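Local structure of surface-associated protein CshA (Streptococcus gordonii, 5L2D) at residues N90-P104 with I131-K143. The protein is a cell-wall-anchored streptococcal adhesin that binds host fibronectin by a catch-clamp mechanism, this chain being its non-repetitive domain 2. Numbering follows the deposited sequence.
Sequences NSYLKGYKDYGKTPP and IILPDDAVNWGIK
Leu93 N donates to Ala137 O at 2.8 Å, and the pairing continues where Ser91 and Asn139 exchange two backbone bonds, Ser91 N to Asn139 O at 3.2 Å and Asn139 N to Ser91 O at 3.0 Å. Beyond the strand, the amide of Asn90 imitates a further backbone partner: Gly141 N reaches OD1 (3.0 Å) from above the carbonyl plane, while ND2 gives a weak bond to Gly141 O. With CG anti to its own carbonyl carbon (chi1 -75°), Asn90 also lays this amide against CB of Trp140. The short strand 91-92 thus joins strand 138-150 antiparallel, within a sheet that runs on into a strand of the second subunit. Asn139 sends its amide elsewhere, to Asn66, leaving CB beside Leu93 CD2. Just before the strand, the small methyl of Ala137 sits over one face of the Tyr96 ring, 3.7 Å from Ala137 CB to the ring centroid, a CH-pi contact; Lys97 CG covers the opposite face. Leu93 CD1 flanks the same methyl. The Tyr92 ring turns its edge to Asp136 O, and its CD1 lies 3.7 Å from Val138 CG1. Farther out, rigid Pro104 packs CG against Pro134 CG at 4.0 Å and meets Leu133 CD2.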
loop_
_atom_site.group_PDB
_atom_site.type_symbol
_atom_site.label_atom_id
_atom_site.label_comp_id
_atom_site.label_asym_id
_atom_site.label_seq_id
_atom_site.Cartn_x
_atom_site.Cartn_y
_atom_site.Cartn_z
ATOM N N ASN A 90 12.268 5.259 -0.123
ATOM C CA ASN A 90 11.125 5.851 -0.786
ATOM C C ASN A 90 11.680 6.969 -1.670
ATOM O O ASN A 90 12.387 7.867 -1.175
ATOM C CB ASN A 90 10.119 6.395 0.255
ATOM C CG ASN A 90 9.286 5.295 0.967
ATOM O OD1 ASN A 90 9.362 4.092 0.681
ATOM N ND2 ASN A 90 8.470 5.731 1.905
ATOM N N SER A 91 11.389 6.891 -2.974
ATOM C CA SER A 91 12.037 7.723 -4.006
ATOM C C SER A 91 11.099 8.302 -5.026
ATOM O O SER A 91 10.012 7.786 -5.233
ATOM C CB SER A 91 12.979 6.856 -4.815
ATOM O OG SER A 91 14.130 6.602 -4.091
ATOM N N TYR A 92 11.559 9.334 -5.725
ATOM C CA TYR A 92 10.982 9.659 -7.039
ATOM C C TYR A 92 11.406 8.639 -8.076
ATOM O O TYR A 92 12.530 8.134 -7.999
ATOM C CB TYR A 92 11.421 11.038 -7.504
ATOM C CG TYR A 92 10.728 12.105 -6.728
ATOM C CD1 TYR A 92 9.363 12.351 -6.907
ATOM C CD2 TYR A 92 11.414 12.834 -5.771
ATOM C CE1 TYR A 92 8.710 13.330 -6.163
ATOM C CE2 TYR A 92 10.779 13.809 -5.022
ATOM C CZ TYR A 92 9.440 14.051 -5.223
ATOM O OH TYR A 92 8.860 15.018 -4.474
ATOM N N LEU A 93 10.516 8.357 -9.041
ATOM C CA LEU A 93 10.820 7.473 -10.185
ATOM C C LEU A 93 11.974 8.055 -11.038
ATOM O O LEU A 93 12.016 9.255 -11.263
ATOM C CB LEU A 93 9.584 7.333 -11.046
ATOM C CG LEU A 93 8.337 6.807 -10.357
ATOM C CD1 LEU A 93 7.136 6.922 -11.279
ATOM C CD2 LEU A 93 8.551 5.371 -9.936
ATOM N N LYS A 94 12.915 7.229 -11.495
ATOM C CA LYS A 94 14.124 7.756 -12.174
ATOM C C LYS A 94 13.720 8.428 -13.495
ATOM O O LYS A 94 12.866 7.918 -14.230
ATOM C CB LYS A 94 15.204 6.663 -12.387
ATOM N N GLY A 95 14.314 9.588 -13.772
ATOM C CA GLY A 95 13.921 10.392 -14.928
ATOM C C GLY A 95 12.582 11.086 -14.711
ATOM O O GLY A 95 11.685 11.051 -15.545
ATOM N N TYR A 96 12.439 11.698 -13.557
ATOM C CA TYR A 96 11.372 12.638 -13.317
ATOM C C TYR A 96 12.084 13.846 -12.711
ATOM O O TYR A 96 13.163 13.728 -12.104
ATOM C CB TYR A 96 10.309 12.017 -12.415
ATOM C CG TYR A 96 9.330 12.981 -11.771
ATOM C CD1 TYR A 96 8.073 13.239 -12.339
ATOM C CD2 TYR A 96 9.644 13.601 -10.558
ATOM C CE1 TYR A 96 7.173 14.101 -11.717
ATOM C CE2 TYR A 96 8.760 14.467 -9.932
ATOM C CZ TYR A 96 7.526 14.717 -10.503
ATOM O OH TYR A 96 6.653 15.576 -9.852
ATOM N N LYS A 97 11.504 15.012 -12.931
ATOM C CA LYS A 97 12.188 16.282 -12.658
ATOM C C LYS A 97 12.783 16.478 -11.236
ATOM O O LYS A 97 13.741 17.232 -11.052
ATOM C CB LYS A 97 11.278 17.449 -13.064
ATOM C CG LYS A 97 9.832 17.350 -12.611
ATOM C CD LYS A 97 9.697 17.926 -11.217
ATOM C CE LYS A 97 9.303 19.391 -11.243
ATOM N NZ LYS A 97 7.839 19.484 -11.476
ATOM N N ASP A 98 12.240 15.789 -10.241
ATOM C CA ASP A 98 12.800 15.842 -8.887
ATOM C C ASP A 98 13.605 14.599 -8.478
ATOM O O ASP A 98 14.060 14.497 -7.328
ATOM C CB ASP A 98 11.683 16.103 -7.882
ATOM C CG ASP A 98 10.925 17.374 -8.184
ATOM O OD1 ASP A 98 11.590 18.422 -8.325
ATOM O OD2 ASP A 98 9.676 17.322 -8.292
ATOM N N TYR A 99 13.835 13.673 -9.396
ATOM C CA TYR A 99 14.654 12.538 -9.029
ATOM C C TYR A 99 15.936 12.952 -8.306
ATOM O O TYR A 99 16.702 13.749 -8.823
ATOM C CB TYR A 99 15.041 11.721 -10.226
ATOM C CG TYR A 99 15.804 10.523 -9.784
ATOM C CD1 TYR A 99 15.169 9.519 -9.045
ATOM C CD2 TYR A 99 17.161 10.390 -10.054
ATOM C CE1 TYR A 99 15.854 8.397 -8.604
ATOM C CE2 TYR A 99 17.859 9.263 -9.630
ATOM C CZ TYR A 99 17.201 8.271 -8.906
ATOM O OH TYR A 99 17.887 7.163 -8.484
ATOM N N GLY A 100 16.163 12.388 -7.120
ATOM C CA GLY A 100 17.325 12.725 -6.282
ATOM C C GLY A 100 17.001 13.723 -5.174
ATOM O O GLY A 100 17.707 13.804 -4.168
ATOM N N LYS A 101 15.967 14.530 -5.392
ATOM C CA LYS A 101 15.393 15.318 -4.331
ATOM C C LYS A 101 14.640 14.276 -3.457
ATOM O O LYS A 101 14.145 13.241 -3.950
ATOM C CB LYS A 101 14.486 16.434 -4.899
ATOM N N THR A 102 14.612 14.525 -2.154
ATOM C CA THR A 102 13.919 13.653 -1.223
ATOM C C THR A 102 12.440 14.029 -1.180
ATOM O O THR A 102 12.102 15.171 -0.903
ATOM C CB THR A 102 14.528 13.776 0.192
ATOM O OG1 THR A 102 15.917 13.392 0.139
ATOM C CG2 THR A 102 13.763 12.912 1.194
ATOM N N PRO A 103 11.541 13.060 -1.400
ATOM C CA PRO A 103 10.147 13.439 -1.489
ATOM C C PRO A 103 9.591 13.851 -0.138
ATOM O O PRO A 103 10.264 13.640 0.860
ATOM C CB PRO A 103 9.455 12.156 -1.986
ATOM C CG PRO A 103 10.516 11.151 -2.202
ATOM C CD PRO A 103 11.701 11.601 -1.404
ATOM N N PRO A 104 8.371 14.436 -0.109
ATOM C CA PRO A 104 7.717 14.796 1.157
ATOM C C PRO A 104 7.280 13.594 1.986
ATOM O O PRO A 104 7.068 12.510 1.445
ATOM C CB PRO A 104 6.496 15.630 0.731
ATOM C CG PRO A 104 6.340 15.452 -0.742
ATOM C CD PRO A 104 7.648 14.953 -1.288
ATOM N N ILE A 131 -4.321 8.094 4.049
ATOM C CA ILE A 131 -2.887 8.369 4.109
ATOM C C ILE A 131 -2.370 8.382 2.697
ATOM O O ILE A 131 -2.723 7.528 1.896
ATOM C CB ILE A 131 -2.124 7.290 4.892
ATOM C CG1 ILE A 131 -2.434 7.410 6.366
ATOM C CG2 ILE A 131 -0.617 7.428 4.716
ATOM C CD1 ILE A 131 -2.076 6.151 7.121
ATOM N N ILE A 132 -1.494 9.326 2.404
ATOM C CA ILE A 132 -1.039 9.538 1.041
ATOM C C ILE A 132 0.309 10.224 1.086
ATOM O O ILE A 132 0.604 10.984 2.023
ATOM C CB ILE A 132 -2.078 10.376 0.252
ATOM C CG1 ILE A 132 -1.593 10.674 -1.171
ATOM C CG2 ILE A 132 -2.413 11.669 0.987
ATOM C CD1 ILE A 132 -2.687 11.199 -2.094
ATOM N N LEU A 133 1.143 9.901 0.107
ATOM C CA LEU A 133 2.405 10.595 -0.085
ATOM C C LEU A 133 2.110 11.618 -1.142
ATOM O O LEU A 133 1.865 11.246 -2.299
ATOM C CB LEU A 133 3.503 9.663 -0.563
ATOM C CG LEU A 133 4.882 10.299 -0.504
ATOM C CD1 LEU A 133 5.928 9.231 -0.763
ATOM C CD2 LEU A 133 5.050 11.429 -1.498
ATOM N N PRO A 134 2.127 12.909 -0.752
ATOM C CA PRO A 134 1.564 14.022 -1.521
ATOM C C PRO A 134 2.479 14.565 -2.633
ATOM O O PRO A 134 2.928 15.701 -2.571
ATOM C CB PRO A 134 1.363 15.076 -0.436
ATOM C CG PRO A 134 2.552 14.881 0.455
ATOM C CD PRO A 134 2.734 13.388 0.512
ATOM N N ASP A 135 2.763 13.755 -3.640
ATOM C CA ASP A 135 3.554 14.213 -4.777
ATOM C C ASP A 135 3.631 13.064 -5.786
ATOM O O ASP A 135 3.611 11.897 -5.419
ATOM C CB ASP A 135 4.949 14.702 -4.335
ATOM C CG ASP A 135 5.697 15.505 -5.421
ATOM O OD1 ASP A 135 5.101 16.006 -6.404
ATOM O OD2 ASP A 135 6.919 15.648 -5.269
ATOM N N ASP A 136 3.709 13.419 -7.059
ATOM C CA ASP A 136 3.599 12.464 -8.149
ATOM C C ASP A 136 4.862 11.648 -8.316
ATOM O O ASP A 136 5.917 12.029 -7.820
ATOM C CB ASP A 136 3.296 13.207 -9.464
ATOM C CG ASP A 136 1.978 14.026 -9.410
ATOM O OD1 ASP A 136 1.047 13.700 -8.610
ATOM O OD2 ASP A 136 1.888 14.999 -10.198
ATOM N N ALA A 137 4.739 10.512 -8.996
ATOM C CA ALA A 137 5.903 9.796 -9.558
ATOM C C ALA A 137 6.890 9.308 -8.503
ATOM O O ALA A 137 8.103 9.602 -8.548
ATOM C CB ALA A 137 6.605 10.652 -10.591
ATOM N N VAL A 138 6.344 8.518 -7.578
ATOM C CA VAL A 138 7.101 7.951 -6.463
ATOM C C VAL A 138 6.879 6.442 -6.377
ATOM O O VAL A 138 5.808 5.931 -6.680
ATOM C CB VAL A 138 6.714 8.603 -5.129
ATOM C CG1 VAL A 138 7.523 9.859 -4.895
ATOM C CG2 VAL A 138 5.226 8.936 -5.132
ATOM N N ASN A 139 7.946 5.744 -6.022
ATOM C CA ASN A 139 7.905 4.357 -5.644
ATOM C C ASN A 139 8.142 4.405 -4.149
ATOM O O ASN A 139 9.283 4.652 -3.699
ATOM C CB ASN A 139 9.024 3.587 -6.339
ATOM C CG ASN A 139 9.056 2.139 -5.953
ATOM O OD1 ASN A 139 8.062 1.541 -5.470
ATOM N ND2 ASN A 139 10.204 1.552 -6.139
ATOM N N TRP A 140 7.069 4.235 -3.375
ATOM C CA TRP A 140 7.190 4.199 -1.912
ATOM C C TRP A 140 6.530 2.977 -1.307
ATOM O O TRP A 140 6.009 2.088 -2.008
ATOM C CB TRP A 140 6.677 5.489 -1.274
ATOM C CG TRP A 140 5.219 5.766 -1.495
ATOM C CD1 TRP A 140 4.635 6.147 -2.655
ATOM C CD2 TRP A 140 4.171 5.729 -0.516
ATOM N NE1 TRP A 140 3.283 6.337 -2.478
ATOM C CE2 TRP A 140 2.976 6.102 -1.170
ATOM C CE3 TRP A 140 4.125 5.414 0.854
ATOM C CZ2 TRP A 140 1.753 6.163 -0.516
ATOM C CZ3 TRP A 140 2.900 5.484 1.522
ATOM C CH2 TRP A 140 1.731 5.852 0.830
ATOM N N GLY A 141 6.669 2.905 0.007
ATOM C CA GLY A 141 5.945 1.949 0.827
ATOM C C GLY A 141 6.047 2.215 2.323
ATOM O O GLY A 141 6.937 2.925 2.789
ATOM N N ILE A 142 5.104 1.635 3.055
ATOM C CA ILE A 142 5.008 1.797 4.484
ATOM C C ILE A 142 4.561 0.472 5.187
ATOM O O ILE A 142 3.756 -0.291 4.653
ATOM C CB ILE A 142 4.061 2.976 4.804
ATOM C CG1 ILE A 142 4.259 3.471 6.230
ATOM C CG2 ILE A 142 2.611 2.565 4.659
ATOM C CD1 ILE A 142 3.391 4.669 6.582
ATOM N N LYS A 143 5.109 0.200 6.373
ATOM C CA LYS A 143 4.619 -0.897 7.199
ATOM C C LYS A 143 4.245 -0.398 8.559
ATOM O O LYS A 143 4.932 0.448 9.165
ATOM C CB LYS A 143 5.662 -2.006 7.384
ATOM C CG LYS A 143 5.825 -2.925 6.188
ATOM C CD LYS A 143 5.919 -4.393 6.593
ATOM C CE LYS A 143 7.304 -4.753 7.105
ATOM N NZ LYS A 143 8.433 -4.225 6.287
#